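Local atomic coordinates of 3-hydroxyacyl-CoA dehydrogenase (Burkholderia thailandensis, PDB entry 4XGN), a protein that probably catalyses the NAD-dependent interconversion of 3-hydroxyacyl-CoA and 3-ketoacyl-CoA, as a short-chain dehydrogenase with a Rossmann fold. Residues Val147-Ala152 with Gln237-Pro242; Gly175-Ile180 with Gly246-Leu251; Met192-Gly197 with Met233-Ile238. All coordinates share one frame; numbering follows the deposited sequence.

Interaction 1. Residues Val147-Ala152 with Gln237-Pro242; sequences VIVSTA and QIFENP. With NAD (nicotinamide-adenine-dinucleotide), chain I.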
loop_
_atom_site.group_PDB
_atom_site.type_symbol
_atom_site.label_atom_id
_atom_site.label_comp_id
_atom_site.label_asym_id
_atom_site.label_seq_id
_atom_site.Cartn_x
_atom_site.Cartn_y
_atom_site.Cartn_z
ATOM N N VAL A 147 3.250 -24.736 -3.236
ATOM C CA VAL A 147 3.256 -23.308 -3.377
ATOM C C VAL A 147 2.115 -22.952 -4.287
ATOM O O VAL A 147 1.843 -23.670 -5.252
ATOM C CB VAL A 147 4.558 -22.843 -4.035
ATOM C CG1 VAL A 147 4.558 -21.331 -4.282
ATOM C CG2 VAL A 147 5.742 -23.278 -3.188
ATOM N N ILE A 148 1.403 -21.885 -3.942
ATOM C CA ILE A 148 0.232 -21.432 -4.680
ATOM C C ILE A 148 0.543 -20.042 -5.202
ATOM O O ILE A 148 0.925 -19.184 -4.418
ATOM C CB ILE A 148 -0.997 -21.398 -3.758
ATOM C CG1 ILE A 148 -1.353 -22.822 -3.412
ATOM C CG2 ILE A 148 -2.162 -20.620 -4.395
ATOM C CD1 ILE A 148 -2.422 -23.096 -2.404
ATOM N N VAL A 149 0.349 -19.833 -6.493
ATOM C CA VAL A 149 0.541 -18.536 -7.129
ATOM C C VAL A 149 -0.761 -18.119 -7.806
ATOM O O VAL A 149 -1.331 -18.872 -8.574
ATOM C CB VAL A 149 1.640 -18.579 -8.187
ATOM C CG1 VAL A 149 1.837 -17.205 -8.813
ATOM C CG2 VAL A 149 2.963 -19.043 -7.563
ATOM N N SER A 150 -1.255 -16.935 -7.485
ATOM C CA SER A 150 -2.455 -16.388 -8.125
ATOM C C SER A 150 -2.132 -15.127 -8.902
ATOM O O SER A 150 -1.070 -14.507 -8.711
ATOM C CB SER A 150 -3.513 -16.143 -7.105
ATOM O OG SER A 150 -3.862 -17.319 -6.394
ATOM N N THR A 151 -3.043 -14.785 -9.822
ATOM C CA THR A 151 -2.844 -13.639 -10.688
ATOM C C THR A 151 -3.858 -12.577 -10.337
ATOM O O THR A 151 -5.074 -12.765 -10.486
ATOM C CB THR A 151 -2.959 -14.008 -12.182
ATOM O OG1 THR A 151 -2.179 -15.200 -12.467
ATOM C CG2 THR A 151 -2.499 -12.845 -13.032
ATOM N N ALA A 152 -3.388 -11.449 -9.827
ATOM C CA ALA A 152 -4.186 -10.305 -9.674
ATOM C C ALA A 152 -4.027 -9.453 -10.970
ATOM O O ALA A 152 -4.272 -9.968 -12.055
ATOM C CB ALA A 152 -3.849 -9.567 -8.393
ATOM N N GLN A 237 10.480 -18.217 -10.169
ATOM C CA GLN A 237 11.232 -17.637 -9.022
ATOM C C GLN A 237 10.468 -17.843 -7.715
ATOM O O GLN A 237 11.049 -18.166 -6.689
ATOM C CB GLN A 237 11.567 -16.173 -9.265
ATOM C CG GLN A 237 12.041 -15.406 -8.025
ATOM C CD GLN A 237 13.407 -15.809 -7.482
ATOM O OE1 GLN A 237 13.753 -15.421 -6.349
ATOM N NE2 GLN A 237 14.172 -16.601 -8.242
ATOM N N ILE A 238 9.154 -17.608 -7.741
ATOM C CA ILE A 238 8.344 -17.852 -6.586
ATOM C C ILE A 238 8.384 -19.307 -6.134
ATOM O O ILE A 238 8.544 -19.584 -4.948
ATOM C CB ILE A 238 6.892 -17.394 -6.797
ATOM C CG1 ILE A 238 6.831 -15.871 -6.918
ATOM C CG2 ILE A 238 5.992 -17.993 -5.688
ATOM C CD1 ILE A 238 5.544 -15.336 -7.521
ATOM N N PHE A 239 8.256 -20.254 -7.072
ATOM C CA PHE A 239 8.448 -21.655 -6.724
ATOM C C PHE A 239 9.802 -21.954 -6.125
ATOM O O PHE A 239 9.848 -22.665 -5.149
ATOM C CB PHE A 239 8.178 -22.577 -7.936
ATOM C CG PHE A 239 6.723 -22.669 -8.359
ATOM C CD1 PHE A 239 5.695 -22.645 -7.446
ATOM C CD2 PHE A 239 6.405 -22.873 -9.701
ATOM C CE1 PHE A 239 4.362 -22.753 -7.864
ATOM C CE2 PHE A 239 5.090 -22.997 -10.131
ATOM C CZ PHE A 239 4.068 -22.919 -9.211
ATOM N N GLU A 240 10.872 -21.363 -6.654
ATOM C CA GLU A 240 12.230 -21.680 -6.216
ATOM C C GLU A 240 12.752 -20.861 -5.043
ATOM O O GLU A 240 13.867 -21.119 -4.605
ATOM C CB GLU A 240 13.185 -21.606 -7.411
ATOM C CG GLU A 240 12.799 -22.623 -8.499
ATOM C CD GLU A 240 13.703 -22.641 -9.726
ATOM O OE1 GLU A 240 14.363 -21.625 -10.051
ATOM O OE2 GLU A 240 13.739 -23.683 -10.402
ATOM N N ASN A 241 12.010 -19.868 -4.560
ATOM C CA ASN A 241 12.512 -19.027 -3.470
ATOM C C ASN A 241 11.730 -19.280 -2.195
ATOM O O ASN A 241 10.607 -18.804 -2.044
ATOM C CB ASN A 241 12.515 -17.560 -3.856
ATOM C CG ASN A 241 13.327 -16.710 -2.901
ATOM O OD1 ASN A 241 13.398 -16.982 -1.692
ATOM N ND2 ASN A 241 13.964 -15.677 -3.448
ATOM N N PRO A 242 12.326 -20.008 -1.248
ATOM C CA PRO A 242 11.594 -20.359 -0.036
ATOM C C PRO A 242 11.135 -19.213 0.822
ATOM O O PRO A 242 10.269 -19.425 1.667
ATOM C CB PRO A 242 12.600 -21.218 0.722
ATOM C CG PRO A 242 13.457 -21.748 -0.335
ATOM C CD PRO A 242 13.688 -20.568 -1.188
HETATM P PA NAD I . -6.331 -15.252 -21.761
HETATM O O1A NAD I . -7.707 -14.822 -22.126
HETATM O O2A NAD I . -5.348 -15.456 -22.872
HETATM O O5B NAD I . -6.364 -16.581 -20.865
HETATM C C5B NAD I . -7.334 -16.763 -19.856
HETATM C C4B NAD I . -7.739 -18.246 -19.816
HETATM O O4B NAD I . -8.657 -18.274 -18.847
HETATM C C3B NAD I . -8.464 -18.677 -21.117
HETATM O O3B NAD I . -7.867 -19.745 -21.777
HETATM C C2B NAD I . -9.873 -18.926 -20.548
HETATM O O2B NAD I . -10.622 -19.862 -21.407
HETATM C C1B NAD I . -9.707 -19.280 -19.276
HETATM N N9A NAD I . -10.869 -19.051 -18.474
HETATM C C8A NAD I . -11.729 -17.984 -18.463
HETATM N N7A NAD I . -12.752 -18.223 -17.579
HETATM C C5A NAD I . -12.472 -19.410 -17.058
HETATM C C6A NAD I . -13.134 -20.144 -16.109
HETATM N N6A NAD I . -14.368 -19.854 -15.452
HETATM N N1A NAD I . -12.633 -21.333 -15.741
HETATM C C2A NAD I . -11.481 -21.825 -16.293
HETATM N N3A NAD I . -10.805 -21.092 -17.225
HETATM C C4A NAD I . -11.342 -19.908 -17.594
HETATM O O3 NAD I . -5.868 -14.018 -20.842
HETATM P PN NAD I . -4.470 -13.934 -20.008
HETATM O O1N NAD I . -3.866 -12.621 -20.384
HETATM O O2N NAD I . -3.541 -15.127 -20.167
HETATM O O5D NAD I . -4.993 -13.847 -18.478
HETATM C C5D NAD I . -4.416 -14.620 -17.428
HETATM C C4D NAD I . -4.585 -13.992 -16.098
HETATM O O4D NAD I . -3.818 -12.860 -16.125
HETATM C C3D NAD I . -6.040 -13.529 -15.837
HETATM O O3D NAD I . -6.389 -13.688 -14.531
HETATM C C2D NAD I . -5.914 -12.030 -16.232
HETATM O O2D NAD I . -7.041 -11.228 -15.651
HETATM C C1D NAD I . -4.746 -11.675 -15.741
HETATM N N1N NAD I . -4.083 -10.490 -16.273
HETATM C C2N NAD I . -3.818 -10.307 -17.610
HETATM C C3N NAD I . -3.184 -9.166 -18.086
HETATM C C7N NAD I . -2.924 -8.909 -19.540
HETATM O O7N NAD I . -2.589 -7.801 -19.889
HETATM N N7N NAD I . -3.027 -9.959 -20.489
HETATM C C4N NAD I . -2.787 -8.189 -17.147
HETATM C C5N NAD I . -3.016 -8.387 -15.810
HETATM C C6N NAD I . -3.651 -9.528 -15.371
#

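Interaction 2. Residues Gly175-Ile180 with Gly246-Leu251; sequences GMTLPI and GEVIRL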
loop_
_atom_site.group_PDB
_atom_site.type_symbol
_atom_site.label_atom_id
_atom_site.label_comp_id
_atom_site.label_asym_id
_atom_site.label_seq_id
_atom_site.Cartn_x
_atom_site.Cartn_y
_atom_site.Cartn_z
ATOM N N GLY A 175 -5.644 -9.085 -1.828
ATOM C CA GLY A 175 -5.857 -8.941 -0.385
ATOM C C GLY A 175 -6.008 -10.249 0.389
ATOM O O GLY A 175 -5.700 -10.273 1.565
ATOM N N MET A 176 -6.432 -11.331 -0.261
ATOM C CA MET A 176 -6.527 -12.614 0.418
ATOM C C MET A 176 -5.221 -13.369 0.464
ATOM O O MET A 176 -5.125 -14.372 1.177
ATOM C CB MET A 176 -7.662 -13.496 -0.128
ATOM C CG MET A 176 -7.414 -14.150 -1.426
ATOM S SD MET A 176 -8.956 -14.999 -1.976
ATOM C CE MET A 176 -8.352 -15.780 -3.449
ATOM N N THR A 177 -4.195 -12.871 -0.216
ATOM C CA THR A 177 -2.905 -13.535 -0.202
ATOM C C THR A 177 -2.395 -13.756 1.223
ATOM O O THR A 177 -1.920 -14.864 1.595
ATOM C CB THR A 177 -1.836 -12.772 -1.036
ATOM O OG1 THR A 177 -2.361 -12.390 -2.298
ATOM C CG2 THR A 177 -0.585 -13.633 -1.260
ATOM N N LEU A 178 -2.422 -12.703 2.031
ATOM C CA LEU A 178 -1.870 -12.792 3.395
ATOM C C LEU A 178 -2.638 -13.724 4.341
ATOM O O LEU A 178 -2.026 -14.606 4.930
ATOM C CB LEU A 178 -1.689 -11.390 4.004
ATOM C CG LEU A 178 -1.136 -11.362 5.442
ATOM C CD1 LEU A 178 0.246 -11.947 5.560
ATOM C CD2 LEU A 178 -1.172 -9.954 6.014
ATOM N N PRO A 179 -3.984 -13.613 4.437
ATOM C CA PRO A 179 -4.673 -14.578 5.305
ATOM C C PRO A 179 -4.530 -16.008 4.838
ATOM O O PRO A 179 -4.501 -16.890 5.683
ATOM C CB PRO A 179 -6.148 -14.131 5.284
ATOM C CG PRO A 179 -6.256 -13.202 4.120
ATOM C CD PRO A 179 -4.904 -12.547 3.989
ATOM N N ILE A 180 -4.471 -16.238 3.525
ATOM C CA ILE A 180 -4.349 -17.626 3.046
ATOM C C ILE A 180 -2.941 -18.144 3.361
ATOM O O ILE A 180 -2.801 -19.282 3.817
ATOM C CB ILE A 180 -4.682 -17.756 1.565
ATOM C CG1 ILE A 180 -6.143 -17.366 1.351
ATOM C CG2 ILE A 180 -4.436 -19.186 1.063
ATOM C CD1 ILE A 180 -6.548 -17.413 -0.078
ATOM N N GLY A 246 3.193 -14.633 1.117
ATOM C CA GLY A 246 2.216 -13.656 1.651
ATOM C C GLY A 246 2.302 -12.307 0.975
ATOM O O GLY A 246 1.851 -11.308 1.539
ATOM N N GLU A 247 2.855 -12.257 -0.233
ATOM C CA GLU A 247 3.178 -10.997 -0.900
ATOM C C GLU A 247 2.575 -10.924 -2.306
ATOM O O GLU A 247 2.297 -11.979 -2.939
ATOM C CB GLU A 247 4.700 -10.802 -0.908
ATOM C CG GLU A 247 5.330 -9.696 -1.778
ATOM C CD GLU A 247 4.916 -8.266 -1.445
ATOM O OE1 GLU A 247 3.788 -8.043 -0.961
ATOM O OE2 GLU A 247 5.714 -7.337 -1.746
ATOM N N VAL A 248 2.342 -9.693 -2.762
ATOM C CA VAL A 248 1.865 -9.390 -4.127
ATOM C C VAL A 248 2.975 -8.663 -4.869
ATOM O O VAL A 248 3.547 -7.716 -4.311
ATOM C CB VAL A 248 0.656 -8.449 -4.058
ATOM C CG1 VAL A 248 0.168 -8.030 -5.416
ATOM C CG2 VAL A 248 -0.476 -9.096 -3.261
ATOM N N ILE A 249 3.311 -9.094 -6.090
ATOM C CA ILE A 249 4.422 -8.475 -6.856
ATOM C C ILE A 249 3.883 -7.887 -8.149
ATOM O O ILE A 249 3.345 -8.597 -8.990
ATOM C CB ILE A 249 5.546 -9.469 -7.177
ATOM C CG1 ILE A 249 6.119 -10.055 -5.884
ATOM C CG2 ILE A 249 6.603 -8.834 -8.075
ATOM C CD1 ILE A 249 7.019 -11.226 -6.130
ATOM N N ARG A 250 3.987 -6.567 -8.270
ATOM C CA ARG A 250 3.699 -5.893 -9.556
ATOM C C ARG A 250 4.734 -6.301 -10.601
ATOM O O ARG A 250 5.951 -6.186 -10.370
ATOM C CB ARG A 250 3.684 -4.395 -9.393
ATOM C CG ARG A 250 2.597 -3.920 -8.434
ATOM C CD ARG A 250 2.579 -2.392 -8.277
ATOM N NE ARG A 250 2.240 -1.718 -9.542
ATOM C CZ ARG A 250 1.231 -0.895 -9.805
ATOM N NH1 ARG A 250 0.431 -0.436 -8.870
ATOM N NH2 ARG A 250 1.075 -0.442 -11.039
ATOM N N LEU A 251 4.262 -6.727 -11.767
ATOM C CA LEU A 251 5.153 -7.075 -12.874
ATOM C C LEU A 251 4.644 -6.251 -14.056
ATOM O O LEU A 251 3.747 -6.667 -14.776
ATOM C CB LEU A 251 5.082 -8.570 -13.200
ATOM C CG LEU A 251 5.960 -9.082 -14.340
ATOM C CD1 LEU A 251 7.431 -8.987 -13.944
ATOM C CD2 LEU A 251 5.572 -10.516 -14.671
#

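Interaction 3. Residues Met192-Gly197 with Met233-Ile238; sequences MTIAPG and MLVRQI. With NAD (nicotinamide-adenine-dinucleotide), chain I.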
loop_
_atom_site.group_PDB
_atom_site.type_symbol
_atom_site.label_atom_id
_atom_site.label_comp_id
_atom_site.label_asym_id
_atom_site.label_seq_id
_atom_site.Cartn_x
_atom_site.Cartn_y
_atom_site.Cartn_z
ATOM N N MET A 192 1.389 -16.800 -2.888
ATOM C CA MET A 192 1.870 -15.550 -3.482
ATOM C C MET A 192 0.936 -15.093 -4.596
ATOM O O MET A 192 0.205 -15.903 -5.223
ATOM C CB MET A 192 3.259 -15.765 -4.083
ATOM C CG MET A 192 4.411 -15.912 -3.088
ATOM S SD MET A 192 4.822 -14.370 -2.287
ATOM C CE MET A 192 5.273 -13.359 -3.668
ATOM N N THR A 193 1.036 -13.800 -4.913
ATOM C CA THR A 193 0.282 -13.236 -6.016
ATOM C C THR A 193 1.201 -12.400 -6.918
ATOM O O THR A 193 2.054 -11.660 -6.406
ATOM C CB THR A 193 -0.896 -12.380 -5.450
ATOM O OG1 THR A 193 -1.762 -13.249 -4.695
ATOM C CG2 THR A 193 -1.673 -11.755 -6.582
ATOM N N ILE A 194 0.977 -12.484 -8.215
ATOM C CA ILE A 194 1.597 -11.645 -9.237
ATOM C C ILE A 194 0.500 -10.710 -9.743
ATOM O O ILE A 194 -0.602 -11.169 -10.025
ATOM C CB ILE A 194 2.190 -12.473 -10.397
ATOM C CG1 ILE A 194 3.320 -13.397 -9.871
ATOM C CG2 ILE A 194 2.780 -11.534 -11.465
ATOM C CD1 ILE A 194 3.745 -14.511 -10.841
ATOM N N ALA A 195 0.815 -9.400 -9.796
ATOM C CA ALA A 195 -0.074 -8.380 -10.344
ATOM C C ALA A 195 0.532 -7.889 -11.650
ATOM O O ALA A 195 1.335 -6.976 -11.677
ATOM C CB ALA A 195 -0.248 -7.211 -9.335
ATOM N N PRO A 196 0.161 -8.497 -12.782
ATOM C CA PRO A 196 0.721 -8.029 -14.047
ATOM C C PRO A 196 0.177 -6.691 -14.515
ATOM O O PRO A 196 -0.961 -6.309 -14.180
ATOM C CB PRO A 196 0.354 -9.158 -15.051
ATOM C CG PRO A 196 -0.150 -10.293 -14.204
ATOM C CD PRO A 196 -0.666 -9.713 -12.949
ATOM N N GLY A 197 0.987 -5.970 -15.285
ATOM C CA GLY A 197 0.550 -4.766 -15.950
ATOM C C GLY A 197 -0.196 -5.049 -17.249
ATOM O O GLY A 197 -1.416 -5.269 -17.220
ATOM N N MET A 233 8.559 -16.590 -15.875
ATOM C CA MET A 233 9.827 -16.506 -15.181
ATOM C C MET A 233 9.628 -16.140 -13.718
ATOM O O MET A 233 10.310 -16.699 -12.842
ATOM C CB MET A 233 10.713 -15.405 -15.787
ATOM C CG MET A 233 11.399 -15.691 -17.112
ATOM S SD MET A 233 12.164 -14.108 -17.628
ATOM C CE MET A 233 13.155 -13.854 -16.186
ATOM N N LEU A 234 8.708 -15.185 -13.451
ATOM C CA LEU A 234 8.449 -14.813 -12.080
ATOM C C LEU A 234 7.754 -15.925 -11.313
ATOM O O LEU A 234 8.031 -16.150 -10.136
ATOM C CB LEU A 234 7.634 -13.514 -12.006
ATOM C CG LEU A 234 7.378 -12.930 -10.606
ATOM C CD1 LEU A 234 8.633 -12.737 -9.806
ATOM C CD2 LEU A 234 6.565 -11.662 -10.767
ATOM N N VAL A 235 6.853 -16.649 -11.966
ATOM C CA VAL A 235 6.250 -17.811 -11.306
ATOM C C VAL A 235 7.377 -18.789 -10.845
ATOM O O VAL A 235 7.351 -19.321 -9.733
ATOM C CB VAL A 235 5.247 -18.569 -12.244
ATOM C CG1 VAL A 235 4.788 -19.891 -11.628
ATOM C CG2 VAL A 235 4.039 -17.720 -12.564
ATOM N N ARG A 236 8.302 -19.098 -11.744
ATOM C CA ARG A 236 9.397 -20.029 -11.386
ATOM C C ARG A 236 10.203 -19.520 -10.203
ATOM O O ARG A 236 10.530 -20.262 -9.300
ATOM C CB ARG A 236 10.296 -20.226 -12.603
ATOM C CG ARG A 236 11.554 -21.003 -12.306
ATOM C CD ARG A 236 12.267 -21.504 -13.539
ATOM N NE ARG A 236 13.289 -22.435 -13.085
ATOM C CZ ARG A 236 13.988 -23.240 -13.883
ATOM N NH1 ARG A 236 13.867 -23.159 -15.204
ATOM N NH2 ARG A 236 14.854 -24.098 -13.355
ATOM N N GLN A 237 10.480 -18.217 -10.169
ATOM C CA GLN A 237 11.232 -17.637 -9.022
ATOM C C GLN A 237 10.468 -17.843 -7.715
ATOM O O GLN A 237 11.049 -18.166 -6.689
ATOM C CB GLN A 237 11.567 -16.173 -9.265
ATOM C CG GLN A 237 12.041 -15.406 -8.025
ATOM C CD GLN A 237 13.407 -15.809 -7.482
ATOM O OE1 GLN A 237 13.753 -15.421 -6.349
ATOM N NE2 GLN A 237 14.172 -16.601 -8.242
ATOM N N ILE A 238 9.154 -17.608 -7.741
ATOM C CA ILE A 238 8.344 -17.852 -6.586
ATOM C C ILE A 238 8.384 -19.307 -6.134
ATOM O O ILE A 238 8.544 -19.584 -4.948
ATOM C CB ILE A 238 6.892 -17.394 -6.797
ATOM C CG1 ILE A 238 6.831 -15.871 -6.918
ATOM C CG2 ILE A 238 5.992 -17.993 -5.688
ATOM C CD1 ILE A 238 5.544 -15.336 -7.521
HETATM P PA NAD I . -6.331 -15.252 -21.761
HETATM O O1A NAD I . -7.707 -14.822 -22.126
HETATM O O2A NAD I . -5.348 -15.456 -22.872
HETATM O O5B NAD I . -6.364 -16.581 -20.865
HETATM C C5B NAD I . -7.334 -16.763 -19.856
HETATM C C4B NAD I . -7.739 -18.246 -19.816
HETATM O O4B NAD I . -8.657 -18.274 -18.847
HETATM C C3B NAD I . -8.464 -18.677 -21.117
HETATM O O3B NAD I . -7.867 -19.745 -21.777
HETATM C C2B NAD I . -9.873 -18.926 -20.548
HETATM O O2B NAD I . -10.622 -19.862 -21.407
HETATM C C1B NAD I . -9.707 -19.280 -19.276
HETATM N N9A NAD I . -10.869 -19.051 -18.474
HETATM C C8A NAD I . -11.729 -17.984 -18.463
HETATM N N7A NAD I . -12.752 -18.223 -17.579
HETATM C C5A NAD I . -12.472 -19.410 -17.058
HETATM C C6A NAD I . -13.134 -20.144 -16.109
HETATM N N6A NAD I . -14.368 -19.854 -15.452
HETATM N N1A NAD I . -12.633 -21.333 -15.741
HETATM C C2A NAD I . -11.481 -21.825 -16.293
HETATM N N3A NAD I . -10.805 -21.092 -17.225
HETATM C C4A NAD I . -11.342 -19.908 -17.594
HETATM O O3 NAD I . -5.868 -14.018 -20.842
HETATM P PN NAD I . -4.470 -13.934 -20.008
HETATM O O1N NAD I . -3.866 -12.621 -20.384
HETATM O O2N NAD I . -3.541 -15.127 -20.167
HETATM O O5D NAD I . -4.993 -13.847 -18.478
HETATM C C5D NAD I . -4.416 -14.620 -17.428
HETATM C C4D NAD I . -4.585 -13.992 -16.098
HETATM O O4D NAD I . -3.818 -12.860 -16.125
HETATM C C3D NAD I . -6.040 -13.529 -15.837
HETATM O O3D NAD I . -6.389 -13.688 -14.531
HETATM C C2D NAD I . -5.914 -12.030 -16.232
HETATM O O2D NAD I . -7.041 -11.228 -15.651
HETATM C C1D NAD I . -4.746 -11.675 -15.741
HETATM N N1N NAD I . -4.083 -10.490 -16.273
HETATM C C2N NAD I . -3.818 -10.307 -17.610
HETATM C C3N NAD I . -3.184 -9.166 -18.086
HETATM C C7N NAD I . -2.924 -8.909 -19.540
HETATM O O7N NAD I . -2.589 -7.801 -19.889
HETATM N N7N NAD I . -3.027 -9.959 -20.489
HETATM C C4N NAD I . -2.787 -8.189 -17.147
HETATM C C5N NAD I . -3.016 -8.387 -15.810
HETATM C C6N NAD I . -3.651 -9.528 -15.371
#

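Interaction 1. Residues Val147-Ala152 with Gln237-Pro242
V147 and V149 of a central strand meet I238 and F239 near the end of a helix, a compact example of how a Rossmann sheet is packed by a helix through apolar side chains, with no hydrogen bond between the two segments. V147 can be followed outward from the backbone. Its CB points to the helix and sits in the plane of the F239 ring, at the edge, 3.6 Å from CD1, with CE1 only slightly farther. One bond on, CG1 stands anti to the backbone N (chi1 176°). From there it keeps touch with CD1 of the ring and also reaches CG2 of I238 at 3.9 Å, bridging two successive residues of the helix. CE1 of the ring also lies 3.7 Å from the carbonyl O of V147.

V149, two residues along on the same side of the strand, repeats the theme with the other branch. Its CG2 approaches CG2 of I238 at 3.7 Å and CE1 of F239 at 4.0 Å, the latter obliquely. The helix stops just beyond: N241 leaves helical geometry, and its ND2 bonds back to OE1 of Q237 at 2.9 Å, almost straight (172°), and also to the carbonyl O of E230 of the second subunit. R190 takes hold of the carbonyl O of I238 through NH1.

Farther along the strand T151 turns to the cofactor, its CG2 lying 3.4 Å from O4D of the nicotinamide ribose, while OG1 is hydrogen-bonded to Y231 and to N90 O. Strand 146-151 runs between strands 85-90 and 189-196 in the parallel sheet. Helix 228-240 packs against one face of it, and the side chains of I148 and S150 pack on helices 109-135 and 164-184.

Interaction 2. Residues Gly175-Ile180 with Gly246-Leu251
With chi1 at -46°, T177 sets CG2 anti to its own backbone N and OG1 anti to its carbonyl carbon; CG2 is thereby turned to the chain leading into strand 248-251, while OG1 passes beside V248. V248 answers with CG2 held anti to its carbonyl carbon, which brings that methyl 3.9 Å from OG1 of T177. The contact shows how a helix can settle on a polypeptide backbone as well as on side chains. The methyl CG2 of T177 lies 3.7 Å from the carbonyl O of E247 and 3.9 Å from the carbonyl C of G246. No hydrogen bond joins the two segments; the hydroxyl of T177 is engaged instead with OG1 of T193 and with the carbonyl O of A174, a turn back in its own helix.

G246 contributes backbone alone, and its CA comes within 4.5 Å of the CA of L178. The helix is kinked here: the N of L178 and of P179 makes no bond to the preceding turn, and proline has no N-H to offer. E247 turns its side chain away from the helix and folds back so that OE1 accepts the N-H of V248 at 2.8 Å, the donor standing above the carboxylate plane. Its other oxygen, OE2, is bonded to the backbone N of R250 of the second subunit.

Helix 164-184 thus lies against the chain entering strand 248-251, the outermost strand of the parallel sheet within this chain. Strand 189-196 lies alongside as the neighbour of 248-251, helix 109-135 receives M176 on another side, and F157 of a third subunit packs on L178.

Interaction 3. Residues Met192-Gly197 with Met233-Ile238
I194 of the strand fits among L234, V235 and I238 of the helix, whereas the flat partner of this segment is the nicotinamide at its far end. The ring of P196 lies over one face of the nicotinamide, offset toward C5N and C6N, CB coming within 3.5 Å of C5N and CG and CD standing near C6N. The carbonyls of P196 and G197 come to the rim of the same ring, that of G197 close to its plane: P196 O is 3.3 Å from C5N, and G197 O is 3.2 Å from C4N, the carbon that exchanges hydride in nicotinamide cofactors.

Such a division of labour is characteristic of the Rossmann fold of short-chain dehydrogenases, where the C-terminal ends of parallel strands form the cofactor site and their middles are packed by helices. Strand 192-196 and helix 233-238 run nearly antiparallel, 161° apart in direction, with axes 9.9 Å apart at their closest.

Between them the packing is wholly apolar. I194 places CG1 anti to its carbonyl carbon (chi1 -62°), which sends the longer branch to the helix. CG1 meets CD2 of L234 at 3.8 Å as the two side chains slide past each other in opposite directions, and CD1 goes on to CG2 of V235 at 3.7 Å, the two chains crossing near a right angle. On the next turn I238 uses both branches: CD1 touches CG1 of I194, and CG2 rests on CG of M192 at 3.7 Å. The methionine chain bends at both its later torsions and also packs on E247 and I249, while V235 touches T29 of helix 24-35.

The three contacts share one parallel sheet, and strand 189-196 ties them together. Interactions 1 and 3, with centres about 6 Å apart, use the same helix 228-240 and share Q237 and I238; their strands are joined by probable hydrogen bonds, I148 O to M192 N at 2.9 Å and A152 N to I194 O at 2.8 Å. Interaction 2 brings helix 164-184 and the next strand, where I249 O lies 2.8 Å from A195 N. Interactions 1 and 3 both run on to NAD, where A152 O comes within 3.4 Å of C6N, whereas the V248 side chain in interaction 2 stays about 11 Å from the cofactor.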